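Local coordinates for PCF11 protein (Saccharomyces cerevisiae, PDB 1SZ9) that binds the carboxy-terminal domain of RNA polymerase II, probably linking transcription to the 3'-end processing of mRNA, at residues Arg84-Leu89 with Gly125-Lys130; Arg92-Val97 with Gln133-Ala138; Pro77-Phe82 with Leu120-Gly125. One frame throughout, in Å; residues are numbered along the deposited sequence.

Interaction 1: residues Arg84-Leu89 with Gly125-Lys130; sequences RNLFNL and GSALEK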
ATOM      1  N   ARG A  84       8.135  -7.053  -0.692  1.00 27.20           N
ATOM      2  CA  ARG A  84       8.503  -8.100   0.246  1.00 29.08           C
ATOM      3  C   ARG A  84       7.397  -8.616   1.157  1.00 27.14           C
ATOM      4  O   ARG A  84       7.256  -9.827   1.321  1.00 24.91           O
ATOM      5  CB  ARG A  84       9.699  -7.679   1.111  1.00 31.57           C
ATOM      6  CG  ARG A  84      10.137  -8.813   2.052  1.00 34.08           C
ATOM      7  CD  ARG A  84      11.532  -8.599   2.583  1.00 36.30           C
ATOM      8  NE  ARG A  84      12.475  -8.353   1.494  1.00 36.33           N
ATOM      9  CZ  ARG A  84      13.619  -7.706   1.658  1.00 37.39           C
ATOM     10  NH1 ARG A  84      13.947  -7.265   2.867  1.00 35.17           N
ATOM     11  NH2 ARG A  84      14.406  -7.450   0.616  1.00 35.49           N
ATOM     12  N   ASN A  85       6.625  -7.719   1.763  1.00 26.11           N
ATOM     13  CA  ASN A  85       5.554  -8.175   2.644  1.00 25.68           C
ATOM     14  C   ASN A  85       4.158  -7.972   2.049  1.00 24.67           C
ATOM     15  O   ASN A  85       3.165  -8.240   2.706  1.00 22.82           O
ATOM     16  CB  ASN A  85       5.651  -7.476   4.018  1.00 24.88           C
ATOM     17  CG  ASN A  85       7.018  -7.665   4.674  1.00 28.46           C
ATOM     18  OD1 ASN A  85       7.658  -8.692   4.496  1.00 27.91           O
ATOM     19  ND2 ASN A  85       7.461  -6.673   5.439  1.00 29.04           N
ATOM     20  N   LEU A  86       4.105  -7.539   0.790  1.00 25.59           N
ATOM     21  CA  LEU A  86       2.844  -7.261   0.095  1.00 24.13           C
ATOM     22  C   LEU A  86       1.799  -8.357   0.216  1.00 22.91           C
ATOM     23  O   LEU A  86       0.681  -8.101   0.614  1.00 21.57           O
ATOM     24  CB  LEU A  86       3.102  -6.993  -1.390  1.00 23.26           C
ATOM     25  CG  LEU A  86       1.885  -6.429  -2.134  1.00 25.11           C
ATOM     26  CD1 LEU A  86       1.614  -5.005  -1.636  1.00 21.31           C
ATOM     27  CD2 LEU A  86       2.149  -6.439  -3.650  1.00 22.10           C
ATOM     28  N   PHE A  87       2.159  -9.584  -0.132  1.00 25.35           N
ATOM     29  CA  PHE A  87       1.208 -10.685  -0.044  1.00 25.46           C
ATOM     30  C   PHE A  87       0.687 -10.937   1.377  1.00 24.66           C
ATOM     31  O   PHE A  87      -0.523 -11.048   1.578  1.00 23.75           O
ATOM     32  CB  PHE A  87       1.825 -11.972  -0.595  1.00 23.25           C
ATOM     33  CG  PHE A  87       1.037 -13.195  -0.268  1.00 26.56           C
ATOM     34  CD1 PHE A  87      -0.265 -13.351  -0.751  1.00 24.23           C
ATOM     35  CD2 PHE A  87       1.586 -14.198   0.534  1.00 28.77           C
ATOM     36  CE1 PHE A  87      -1.012 -14.491  -0.446  1.00 27.00           C
ATOM     37  CE2 PHE A  87       0.844 -15.344   0.850  1.00 29.75           C
ATOM     38  CZ  PHE A  87      -0.460 -15.491   0.355  1.00 26.53           C
ATOM     39  N   ASN A  88       1.584 -11.059   2.356  1.00 25.51           N
ATOM     40  CA  ASN A  88       1.135 -11.290   3.729  1.00 25.22           C
ATOM     41  C   ASN A  88       0.293 -10.129   4.232  1.00 23.13           C
ATOM     42  O   ASN A  88      -0.716 -10.336   4.884  1.00 23.37           O
ATOM     43  CB  ASN A  88       2.320 -11.501   4.682  1.00 26.66           C
ATOM     44  CG  ASN A  88       3.015 -12.827   4.445  1.00 30.68           C
ATOM     45  OD1 ASN A  88       2.484 -13.688   3.757  1.00 32.11           O
ATOM     46  ND2 ASN A  88       4.199 -12.999   5.026  1.00 28.98           N
ATOM     47  N   LEU A  89       0.719  -8.903   3.935  1.00 24.48           N
ATOM     48  CA  LEU A  89      -0.029  -7.723   4.363  1.00 27.26           C
ATOM     49  C   LEU A  89      -1.418  -7.666   3.722  1.00 23.63           C
ATOM     50  O   LEU A  89      -2.409  -7.380   4.382  1.00 24.39           O
ATOM     51  CB  LEU A  89       0.739  -6.438   4.002  1.00 29.75           C
ATOM     52  CG  LEU A  89       1.744  -5.942   5.048  1.00 37.17           C
ATOM     53  CD1 LEU A  89       2.512  -4.737   4.507  1.00 38.77           C
ATOM     54  CD2 LEU A  89       0.998  -5.580   6.328  1.00 34.25           C
ATOM     55  N   GLY A 125       6.448 -10.108  -9.559  1.00 39.94           N
ATOM     56  CA  GLY A 125       5.485 -11.059 -10.081  1.00 39.55           C
ATOM     57  C   GLY A 125       5.070 -12.094  -9.056  1.00 39.80           C
ATOM     58  O   GLY A 125       3.904 -12.515  -9.042  1.00 40.03           O
ATOM     59  N   SER A 126       5.998 -12.488  -8.180  1.00 36.88           N
ATOM     60  CA  SER A 126       5.684 -13.506  -7.169  1.00 37.18           C
ATOM     61  C   SER A 126       4.574 -13.136  -6.179  1.00 33.54           C
ATOM     62  O   SER A 126       3.693 -13.945  -5.897  1.00 32.43           O
ATOM     63  CB  SER A 126       6.921 -13.877  -6.368  1.00 36.88           C
ATOM     64  OG  SER A 126       6.543 -14.782  -5.339  1.00 41.81           O
ATOM     65  N   ALA A 127       4.652 -11.923  -5.643  1.00 31.30           N
ATOM     66  CA  ALA A 127       3.674 -11.413  -4.693  1.00 29.58           C
ATOM     67  C   ALA A 127       2.267 -11.364  -5.316  1.00 27.01           C
ATOM     68  O   ALA A 127       1.305 -11.840  -4.719  1.00 26.80           O
ATOM     69  CB  ALA A 127       4.092 -10.023  -4.229  1.00 29.31           C
ATOM     70  N   LEU A 128       2.168 -10.806  -6.521  1.00 24.69           N
ATOM     71  CA  LEU A 128       0.901 -10.683  -7.232  1.00 24.06           C
ATOM     72  C   LEU A 128       0.254 -12.029  -7.562  1.00 25.81           C
ATOM     73  O   LEU A 128      -0.965 -12.145  -7.513  1.00 23.78           O
ATOM     74  CB  LEU A 128       1.090  -9.854  -8.517  1.00 24.12           C
ATOM     75  CG  LEU A 128       1.480  -8.391  -8.273  1.00 27.20           C
ATOM     76  CD1 LEU A 128       1.617  -7.650  -9.586  1.00 28.86           C
ATOM     77  CD2 LEU A 128       0.419  -7.709  -7.396  1.00 28.26           C
ATOM     78  N   GLU A 129       1.060 -13.037  -7.908  1.00 26.93           N
ATOM     79  CA  GLU A 129       0.532 -14.374  -8.209  1.00 28.30           C
ATOM     80  C   GLU A 129      -0.040 -14.998  -6.937  1.00 26.74           C
ATOM     81  O   GLU A 129      -1.086 -15.632  -6.981  1.00 27.33           O
ATOM     82  CB  GLU A 129       1.632 -15.312  -8.734  1.00 31.91           C
ATOM     83  CG  GLU A 129       2.107 -15.040 -10.156  1.00 41.80           C
ATOM     84  CD  GLU A 129       3.294 -15.933 -10.538  1.00 48.63           C
ATOM     85  OE1 GLU A 129       3.223 -17.161 -10.279  1.00 50.38           O
ATOM     86  OE2 GLU A 129       4.293 -15.409 -11.091  1.00 51.14           O
ATOM     87  N   LYS A 130       0.670 -14.841  -5.817  1.00 25.61           N
ATOM     88  CA  LYS A 130       0.211 -15.380  -4.539  1.00 25.15           C
ATOM     89  C   LYS A 130      -1.099 -14.700  -4.119  1.00 23.58           C
ATOM     90  O   LYS A 130      -1.988 -15.347  -3.567  1.00 21.10           O
ATOM     91  CB  LYS A 130       1.249 -15.166  -3.434  1.00 27.51           C
ATOM     92  CG  LYS A 130       2.478 -16.078  -3.447  1.00 31.43           C
ATOM     93  CD  LYS A 130       3.245 -15.862  -2.129  1.00 36.98           C
ATOM     94  CE  LYS A 130       4.626 -16.526  -2.075  1.00 40.79           C
ATOM     95  NZ  LYS A 130       4.574 -18.014  -1.965  1.00 43.52           N
TER
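Ala127 is the first residue of 125-130 to meet 84-89, and here the backbones come nearest, with 5.3 Å between the CA atoms of Ala127 and Phe87. The side chain of Ala127 is a single methyl: its CB lies 4.1 Å from Leu86 CD2, while its carbonyl oxygen faces the root of the Phe87 side chain. One residue on, the CA-CB bond of Leu128 leads away from 84-89, yet the branch bends back so that CD2 reaches Leu86 CD2 at 4.3 Å. These buried leucines also rest on Trp112, which places the contact over helix 99-112. Lys130 supplies the remaining contact through its aliphatic part. Its CB stands 3.7 Å from the centroid of the Phe87 ring, only 16° off the ring normal, a CH-pi contact over the face. Farther along, CD covers the rim of that same face at 3.6 Å from Phe87 CD2, and beyond CD the chain leads away from the ring, with a bend at chi4 (-72°). The ring lies under the lysine because Phe87 CG is anti to the backbone N (chi1 167°); this also leaves CE1 3.4 Å from Lys130 O. No hydrogen bond spans the segments, so helices 86-95 and 125-137 meet here by apolar packing, as expected between neighbouring helices in the all-helical, ARM-repeat-like CID fold.

Interaction 2: residues Arg92-Val97 with Gln133-Ala138; sequences RTYLLV and QFLIKA
Tyr94 carries most of this contact, its ring and hydroxyl meeting three residues of 133-138. With CG anti to the backbone N (chi1 -170°), the ring extends from helix 86-95 toward helix 125-137. Phe134 comes edge first toward the tyrosine face: the planes stand at 90° and the centroids lie 5.3 Å apart, an offset edge-to-face pair in which Tyr94 CG lies in the plane of the Phe134 ring. The offset is plain from the atoms, since Phe134 CZ is 3.6 Å from Tyr94 CD1 and CE2 lies near CG, so the phenyl edge meets the CB end of the tyrosine ring rather than its middle. Diagonally across the ring from CD1, Tyr94 CE2 takes a close contact of 3.5 Å from Leu135 CD2, while Ala138 CB approaches CE1 more loosely. The hydroxyl continues the link through a water lying in the ring plane, 2.7 Å from Tyr94 OH; this water donates to Ala138 O at 2.9 Å and thereby ties the tyrosine to the backbone carbonyl of Ala138. Within the helical CID fold, Tyr94 also packs on Leu105 and Ile106, so helix 99-112 backs this side chain as well. With an alanine in place of Tyr94, the edge of Phe134 would probably lose its aromatic face, a gap would be likely to open beside Leu135, and the bridging water would probably lack its hydroxyl partner. Leu95, more exposed, follows with a smaller contribution: its CD2 lies at the edge of the Phe134 ring, near the ring plane, 3.9 Å from CZ and 4.0 Å from CE1.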
ATOM      1  N   ARG A  92      -3.696 -10.663   5.038  1.00 24.13           N
ATOM      2  CA  ARG A  92      -4.116 -10.450   6.421  1.00 27.31           C
ATOM      3  C   ARG A  92      -5.164  -9.354   6.509  1.00 24.10           C
ATOM      4  O   ARG A  92      -6.141  -9.493   7.243  1.00 22.30           O
ATOM      5  CB  ARG A  92      -2.912 -10.106   7.314  1.00 30.97           C
ATOM      6  CG  ARG A  92      -2.074 -11.334   7.656  1.00 40.41           C
ATOM      7  CD  ARG A  92      -0.685 -10.983   8.166  1.00 45.72           C
ATOM      8  NE  ARG A  92       0.178 -12.165   8.177  1.00 50.61           N
ATOM      9  CZ  ARG A  92       1.500 -12.135   8.343  1.00 51.78           C
ATOM     10  NH1 ARG A  92       2.131 -10.977   8.516  1.00 52.87           N
ATOM     11  NH2 ARG A  92       2.192 -13.268   8.318  1.00 51.71           N
ATOM     12  N   THR A  93      -4.971  -8.278   5.748  1.00 19.25           N
ATOM     13  CA  THR A  93      -5.928  -7.178   5.754  1.00 19.79           C
ATOM     14  C   THR A  93      -7.274  -7.639   5.214  1.00 20.04           C
ATOM     15  O   THR A  93      -8.312  -7.383   5.811  1.00 18.55           O
ATOM     16  CB  THR A  93      -5.412  -5.992   4.896  1.00 20.87           C
ATOM     17  OG1 THR A  93      -4.199  -5.518   5.471  1.00 21.31           O
ATOM     18  CG2 THR A  93      -6.428  -4.819   4.850  1.00 17.70           C
ATOM     19  N   TYR A  94      -7.235  -8.324   4.076  1.00 21.95           N
ATOM     20  CA  TYR A  94      -8.435  -8.831   3.424  1.00 21.87           C
ATOM     21  C   TYR A  94      -9.256  -9.694   4.388  1.00 23.01           C
ATOM     22  O   TYR A  94     -10.484  -9.600   4.442  1.00 22.52           O
ATOM     23  CB  TYR A  94      -8.034  -9.664   2.191  1.00 20.30           C
ATOM     24  CG  TYR A  94      -9.205 -10.049   1.311  1.00 19.58           C
ATOM     25  CD1 TYR A  94     -10.060 -11.085   1.673  1.00 19.71           C
ATOM     26  CD2 TYR A  94      -9.465  -9.363   0.117  1.00 19.59           C
ATOM     27  CE1 TYR A  94     -11.149 -11.444   0.870  1.00 21.28           C
ATOM     28  CE2 TYR A  94     -10.569  -9.707  -0.696  1.00 19.27           C
ATOM     29  CZ  TYR A  94     -11.396 -10.746  -0.311  1.00 19.50           C
ATOM     30  OH  TYR A  94     -12.464 -11.109  -1.086  1.00 19.51           O
ATOM     31  N   LEU A  95      -8.566 -10.530   5.154  1.00 22.49           N
ATOM     32  CA  LEU A  95      -9.229 -11.414   6.109  1.00 23.08           C
ATOM     33  C   LEU A  95      -9.817 -10.680   7.311  1.00 23.28           C
ATOM     34  O   LEU A  95     -10.643 -11.240   8.048  1.00 23.20           O
ATOM     35  CB  LEU A  95      -8.233 -12.485   6.590  1.00 20.40           C
ATOM     36  CG  LEU A  95      -7.783 -13.449   5.478  1.00 20.69           C
ATOM     37  CD1 LEU A  95      -6.672 -14.339   5.977  1.00 22.89           C
ATOM     38  CD2 LEU A  95      -8.989 -14.288   4.998  1.00 18.42           C
ATOM     39  N   LEU A  96      -9.411  -9.426   7.492  1.00 24.32           N
ATOM     40  CA  LEU A  96      -9.872  -8.629   8.634  1.00 25.28           C
ATOM     41  C   LEU A  96     -10.772  -7.452   8.318  1.00 24.92           C
ATOM     42  O   LEU A  96     -11.068  -6.640   9.196  1.00 25.99           O
ATOM     43  CB  LEU A  96      -8.657  -8.159   9.457  1.00 27.26           C
ATOM     44  CG  LEU A  96      -7.870  -9.280  10.187  1.00 29.27           C
ATOM     45  CD1 LEU A  96      -6.573  -8.730  10.791  1.00 29.41           C
ATOM     46  CD2 LEU A  96      -8.744  -9.909  11.281  1.00 27.43           C
ATOM     47  N   VAL A  97     -11.224  -7.335   7.074  1.00 23.32           N
ATOM     48  CA  VAL A  97     -12.109  -6.219   6.749  1.00 22.36           C
ATOM     49  C   VAL A  97     -13.427  -6.703   6.172  1.00 23.57           C
ATOM     50  O   VAL A  97     -13.563  -7.865   5.778  1.00 23.49           O
ATOM     51  CB  VAL A  97     -11.453  -5.225   5.758  1.00 23.13           C
ATOM     52  CG1 VAL A  97     -10.169  -4.648   6.387  1.00 21.49           C
ATOM     53  CG2 VAL A  97     -11.166  -5.927   4.412  1.00 20.22           C
ATOM     54  N   GLN A 133      -3.900 -16.136  -6.285  1.00 25.84           N
ATOM     55  CA  GLN A 133      -4.296 -17.471  -5.838  1.00 27.21           C
ATOM     56  C   GLN A 133      -5.185 -17.364  -4.603  1.00 25.19           C
ATOM     57  O   GLN A 133      -6.204 -18.038  -4.512  1.00 26.48           O
ATOM     58  CB  GLN A 133      -3.067 -18.331  -5.522  1.00 27.54           C
ATOM     59  CG  GLN A 133      -2.114 -18.416  -6.701  1.00 37.79           C
ATOM     60  CD  GLN A 133      -0.871 -19.231  -6.405  1.00 43.67           C
ATOM     61  OE1 GLN A 133      -0.332 -19.197  -5.291  1.00 47.43           O
ATOM     62  NE2 GLN A 133      -0.395 -19.957  -7.408  1.00 45.38           N
ATOM     63  N   PHE A 134      -4.777 -16.530  -3.654  1.00 23.09           N
ATOM     64  CA  PHE A 134      -5.554 -16.308  -2.448  1.00 23.56           C
ATOM     65  C   PHE A 134      -6.962 -15.762  -2.802  1.00 23.70           C
ATOM     66  O   PHE A 134      -7.958 -16.222  -2.273  1.00 21.89           O
ATOM     67  CB  PHE A 134      -4.836 -15.311  -1.541  1.00 23.82           C
ATOM     68  CG  PHE A 134      -5.726 -14.709  -0.479  1.00 24.75           C
ATOM     69  CD1 PHE A 134      -6.166 -15.477   0.603  1.00 25.80           C
ATOM     70  CD2 PHE A 134      -6.152 -13.385  -0.584  1.00 24.87           C
ATOM     71  CE1 PHE A 134      -7.021 -14.934   1.565  1.00 24.07           C
ATOM     72  CE2 PHE A 134      -7.008 -12.819   0.365  1.00 25.09           C
ATOM     73  CZ  PHE A 134      -7.447 -13.596   1.447  1.00 25.53           C
ATOM     74  N   LEU A 135      -7.042 -14.779  -3.691  1.00 23.38           N
ATOM     75  CA  LEU A 135      -8.348 -14.231  -4.061  1.00 23.09           C
ATOM     76  C   LEU A 135      -9.256 -15.305  -4.691  1.00 24.34           C
ATOM     77  O   LEU A 135     -10.473 -15.344  -4.435  1.00 20.97           O
ATOM     78  CB  LEU A 135      -8.174 -13.026  -4.999  1.00 18.81           C
ATOM     79  CG  LEU A 135      -7.642 -11.754  -4.292  1.00 21.20           C
ATOM     80  CD1 LEU A 135      -7.506 -10.638  -5.303  1.00 20.66           C
ATOM     81  CD2 LEU A 135      -8.597 -11.319  -3.142  1.00 15.84           C
ATOM     82  N   ILE A 136      -8.671 -16.161  -5.527  1.00 25.73           N
ATOM     83  CA  ILE A 136      -9.424 -17.259  -6.136  1.00 27.13           C
ATOM     84  C   ILE A 136      -9.958 -18.173  -5.003  1.00 27.96           C
ATOM     85  O   ILE A 136     -11.130 -18.542  -4.993  1.00 28.42           O
ATOM     86  CB  ILE A 136      -8.522 -18.071  -7.080  1.00 30.69           C
ATOM     87  CG1 ILE A 136      -8.249 -17.260  -8.345  1.00 30.85           C
ATOM     88  CG2 ILE A 136      -9.181 -19.413  -7.431  1.00 33.34           C
ATOM     89  CD1 ILE A 136      -7.172 -17.878  -9.243  1.00 35.49           C
ATOM     90  N   LYS A 137      -9.108 -18.509  -4.039  1.00 27.86           N
ATOM     91  CA  LYS A 137      -9.536 -19.350  -2.913  1.00 29.29           C
ATOM     92  C   LYS A 137     -10.522 -18.642  -1.982  1.00 28.72           C
ATOM     93  O   LYS A 137     -11.043 -19.251  -1.058  1.00 27.76           O
ATOM     94  CB  LYS A 137      -8.336 -19.832  -2.079  1.00 31.07           C
ATOM     95  CG  LYS A 137      -7.511 -20.921  -2.744  1.00 35.93           C
ATOM     96  CD  LYS A 137      -8.418 -22.078  -3.190  1.00 42.03           C
ATOM     97  CE  LYS A 137      -7.718 -23.016  -4.176  1.00 44.70           C
ATOM     98  NZ  LYS A 137      -8.740 -23.759  -4.973  1.00 48.30           N
ATOM     99  N   ALA A 138     -10.762 -17.353  -2.212  1.00 27.14           N
ATOM    100  CA  ALA A 138     -11.709 -16.608  -1.393  1.00 24.78           C
ATOM    101  C   ALA A 138     -12.940 -16.239  -2.228  1.00 24.50           C
ATOM    102  O   ALA A 138     -13.717 -15.355  -1.855  1.00 24.72           O
ATOM    103  CB  ALA A 138     -11.042 -15.345  -0.836  1.00 26.26           C
TER
HETATM  104  O   HOH W   1     -13.993 -13.068  -0.163  1.00 23.17           O

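Interaction 3: residues Pro77-Phe82 with Leu120-Gly125; sequences PYTIYF and LPLFEG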
ATOM      1  N   PRO A  77      12.371   3.262  -5.003  1.00 27.57           N
ATOM      2  CA  PRO A  77      12.580   1.889  -4.518  1.00 27.73           C
ATOM      3  C   PRO A  77      11.373   1.319  -3.748  1.00 28.15           C
ATOM      4  O   PRO A  77      11.411   0.187  -3.228  1.00 27.22           O
ATOM      5  CB  PRO A  77      13.789   2.048  -3.618  1.00 27.67           C
ATOM      6  CG  PRO A  77      13.486   3.340  -2.946  1.00 28.96           C
ATOM      7  CD  PRO A  77      12.999   4.233  -4.092  1.00 26.75           C
ATOM      8  N   TYR A  78      10.305   2.103  -3.676  1.00 26.59           N
ATOM      9  CA  TYR A  78       9.112   1.672  -2.955  1.00 26.44           C
ATOM     10  C   TYR A  78       8.451   0.420  -3.544  1.00 25.90           C
ATOM     11  O   TYR A  78       8.046  -0.466  -2.800  1.00 26.57           O
ATOM     12  CB  TYR A  78       8.130   2.841  -2.871  1.00 24.19           C
ATOM     13  CG  TYR A  78       8.726   4.032  -2.160  1.00 22.95           C
ATOM     14  CD1 TYR A  78       8.896   4.038  -0.771  1.00 23.08           C
ATOM     15  CD2 TYR A  78       9.169   5.141  -2.886  1.00 21.37           C
ATOM     16  CE1 TYR A  78       9.498   5.128  -0.124  1.00 21.52           C
ATOM     17  CE2 TYR A  78       9.773   6.226  -2.254  1.00 21.55           C
ATOM     18  CZ  TYR A  78       9.933   6.214  -0.881  1.00 22.06           C
ATOM     19  OH  TYR A  78      10.531   7.302  -0.290  1.00 24.20           O
ATOM     20  N   THR A  79       8.359   0.337  -4.871  1.00 26.88           N
ATOM     21  CA  THR A  79       7.775  -0.826  -5.525  1.00 27.48           C
ATOM     22  C   THR A  79       8.551  -2.083  -5.115  1.00 28.77           C
ATOM     23  O   THR A  79       7.976  -3.164  -4.946  1.00 28.48           O
ATOM     24  CB  THR A  79       7.845  -0.708  -7.071  1.00 28.03           C
ATOM     25  OG1 THR A  79       9.158  -0.276  -7.445  1.00 28.56           O
ATOM     26  CG2 THR A  79       6.791   0.269  -7.612  1.00 25.44           C
ATOM     27  N   ILE A  80       9.866  -1.934  -4.963  1.00 29.45           N
ATOM     28  CA  ILE A  80      10.728  -3.042  -4.572  1.00 28.87           C
ATOM     29  C   ILE A  80      10.551  -3.359  -3.096  1.00 28.27           C
ATOM     30  O   ILE A  80      10.304  -4.506  -2.726  1.00 28.12           O
ATOM     31  CB  ILE A  80      12.223  -2.711  -4.852  1.00 32.76           C
ATOM     32  CG1 ILE A  80      12.440  -2.552  -6.362  1.00 33.08           C
ATOM     33  CG2 ILE A  80      13.128  -3.805  -4.302  1.00 30.04           C
ATOM     34  CD1 ILE A  80      13.800  -1.991  -6.731  1.00 34.57           C
ATOM     35  N   TYR A  81      10.662  -2.340  -2.250  1.00 27.09           N
ATOM     36  CA  TYR A  81      10.527  -2.541  -0.814  1.00 26.59           C
ATOM     37  C   TYR A  81       9.177  -3.087  -0.347  1.00 27.36           C
ATOM     38  O   TYR A  81       9.149  -4.003   0.462  1.00 26.03           O
ATOM     39  CB  TYR A  81      10.832  -1.246  -0.066  1.00 29.53           C
ATOM     40  CG  TYR A  81      12.249  -0.732  -0.252  1.00 34.18           C
ATOM     41  CD1 TYR A  81      13.192  -1.450  -1.006  1.00 35.29           C
ATOM     42  CD2 TYR A  81      12.643   0.474   0.325  1.00 34.82           C
ATOM     43  CE1 TYR A  81      14.495  -0.973  -1.181  1.00 37.46           C
ATOM     44  CE2 TYR A  81      13.937   0.964   0.161  1.00 38.78           C
ATOM     45  CZ  TYR A  81      14.858   0.239  -0.595  1.00 40.81           C
ATOM     46  OH  TYR A  81      16.123   0.741  -0.777  1.00 42.02           O
ATOM     47  N   PHE A  82       8.065  -2.518  -0.827  1.00 25.66           N
ATOM     48  CA  PHE A  82       6.730  -3.001  -0.423  1.00 23.04           C
ATOM     49  C   PHE A  82       6.440  -4.412  -0.943  1.00 23.36           C
ATOM     50  O   PHE A  82       5.600  -5.112  -0.379  1.00 23.21           O
ATOM     51  CB  PHE A  82       5.622  -2.063  -0.934  1.00 18.78           C
ATOM     52  CG  PHE A  82       5.438  -0.825  -0.109  1.00 20.31           C
ATOM     53  CD1 PHE A  82       5.068  -0.920   1.248  1.00 21.83           C
ATOM     54  CD2 PHE A  82       5.593   0.444  -0.683  1.00 16.78           C
ATOM     55  CE1 PHE A  82       4.849   0.233   2.022  1.00 20.12           C
ATOM     56  CE2 PHE A  82       5.379   1.591   0.078  1.00 18.92           C
ATOM     57  CZ  PHE A  82       5.004   1.488   1.436  1.00 19.27           C
ATOM     58  N   LEU A 120       3.091  -3.445 -17.382  1.00 32.46           N
ATOM     59  CA  LEU A 120       4.116  -4.057 -16.526  1.00 32.76           C
ATOM     60  C   LEU A 120       3.623  -4.054 -15.084  1.00 31.82           C
ATOM     61  O   LEU A 120       3.396  -2.997 -14.517  1.00 33.63           O
ATOM     62  CB  LEU A 120       5.424  -3.262 -16.610  1.00 35.49           C
ATOM     63  CG  LEU A 120       6.128  -3.223 -17.981  1.00 38.97           C
ATOM     64  CD1 LEU A 120       6.911  -1.943 -18.119  1.00 39.37           C
ATOM     65  CD2 LEU A 120       7.031  -4.435 -18.143  1.00 36.75           C
ATOM     66  N   PRO A 121       3.460  -5.236 -14.473  1.00 30.59           N
ATOM     67  CA  PRO A 121       2.981  -5.331 -13.083  1.00 29.39           C
ATOM     68  C   PRO A 121       3.727  -4.393 -12.123  1.00 27.51           C
ATOM     69  O   PRO A 121       4.943  -4.228 -12.220  1.00 28.16           O
ATOM     70  CB  PRO A 121       3.193  -6.806 -12.738  1.00 28.30           C
ATOM     71  CG  PRO A 121       3.023  -7.483 -14.099  1.00 33.12           C
ATOM     72  CD  PRO A 121       3.802  -6.566 -15.010  1.00 30.91           C
ATOM     73  N   LEU A 122       2.987  -3.794 -11.197  1.00 24.64           N
ATOM     74  CA  LEU A 122       3.555  -2.858 -10.236  1.00 25.43           C
ATOM     75  C   LEU A 122       4.581  -3.471  -9.278  1.00 26.73           C
ATOM     76  O   LEU A 122       5.582  -2.853  -8.950  1.00 25.72           O
ATOM     77  CB  LEU A 122       2.419  -2.191  -9.435  1.00 22.50           C
ATOM     78  CG  LEU A 122       2.746  -0.974  -8.544  1.00 21.12           C
ATOM     79  CD1 LEU A 122       3.426   0.156  -9.346  1.00 18.78           C
ATOM     80  CD2 LEU A 122       1.479  -0.479  -7.923  1.00 20.22           C
ATOM     81  N   PHE A 123       4.329  -4.696  -8.843  1.00 29.15           N
ATOM     82  CA  PHE A 123       5.203  -5.366  -7.896  1.00 31.05           C
ATOM     83  C   PHE A 123       5.781  -6.671  -8.434  1.00 33.12           C
ATOM     84  O   PHE A 123       5.390  -7.170  -9.499  1.00 29.44           O
ATOM     85  CB  PHE A 123       4.406  -5.683  -6.628  1.00 30.79           C
ATOM     86  CG  PHE A 123       3.795  -4.471  -5.978  1.00 30.53           C
ATOM     87  CD1 PHE A 123       4.570  -3.626  -5.185  1.00 26.18           C
ATOM     88  CD2 PHE A 123       2.448  -4.175  -6.161  1.00 25.89           C
ATOM     89  CE1 PHE A 123       4.005  -2.506  -4.583  1.00 27.72           C
ATOM     90  CE2 PHE A 123       1.876  -3.058  -5.566  1.00 27.56           C
ATOM     91  CZ  PHE A 123       2.652  -2.219  -4.775  1.00 26.65           C
ATOM     92  N   GLU A 124       6.710  -7.219  -7.663  1.00 37.71           N
ATOM     93  CA  GLU A 124       7.329  -8.491  -7.990  1.00 39.03           C
ATOM     94  C   GLU A 124       6.225  -9.469  -8.411  1.00 40.85           C
ATOM     95  O   GLU A 124       5.188  -9.625  -7.723  1.00 36.35           O
ATOM     96  CB  GLU A 124       8.073  -9.027  -6.769  1.00 41.60           C
ATOM     97  CG  GLU A 124       9.394  -8.310  -6.496  1.00 51.32           C
ATOM     98  CD  GLU A 124      10.209  -8.972  -5.389  1.00 55.57           C
ATOM     99  OE1 GLU A 124      10.407 -10.207  -5.451  1.00 58.20           O
ATOM    100  OE2 GLU A 124      10.660  -8.257  -4.463  1.00 58.96           O
ATOM    101  N   GLY A 125       6.448 -10.108  -9.559  1.00 39.94           N
ATOM    102  CA  GLY A 125       5.485 -11.059 -10.081  1.00 39.55           C
ATOM    103  C   GLY A 125       5.070 -12.094  -9.056  1.00 39.80           C
ATOM    104  O   GLY A 125       3.904 -12.515  -9.042  1.00 40.03           O
TER
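Thr79, on short helix 78-83, meets Leu122 in the loop that leads from helix 99-112 into helix 125-137, a loop-on-helix contact within the superhelical CID fold. Starting at its root, Thr79 CB lies 3.6 Å from Leu122 O. At the tip, CG2 touches that same oxygen and, at 3.8 Å, Leu122 CD1; the two side chains cross at about a right angle. The methyl faces the loop because CG2 is anti to the carbonyl carbon, which leaves OG1 between the backbone N and that carbon (chi1 46°). The backbone of Thr79 is engaged as well. Its carbonyl oxygen lies near the plane of the Phe123 ring, 3.4 Å from CD1 at the edge. The next ring atom, Phe123 CE1, is 4.0 Å from Phe82 CB, three residues on from Thr79. Phe123 is buried, and its ring makes an edge-to-face pair with Trp112, so the loop is packed against helix 99-112 too. No hydrogen bond passes directly between 77-82 and 120-125, but Ser83 supplies a bridge between them: its OG is hydrogen-bonded to both Thr79 O and Glu124 N.

In the fold
Interactions 1 and 2 are successive contacts between the same two helices, 86-95 and 125-137, with centres about 12 Å apart; Phe87 CE1 reaches Phe134 CB at 4.1 Å and joins them. Interaction 3 lies at the other end of interaction 1, about 9 Å away between centres, and shares Gly125 with it. The joint there is close, Leu86 CD2 to Phe123 CD2 at 3.4 Å and Leu128 CD1 to Pro121 CB at 3.6 Å. Interactions 2 and 3 do not touch: their centres are about 20 Å apart and their nearest atoms about 9 Å. Interaction 1 therefore sits between them, and together they hold helix 125-137 and the loop before it against helices 78-83 and 86-95.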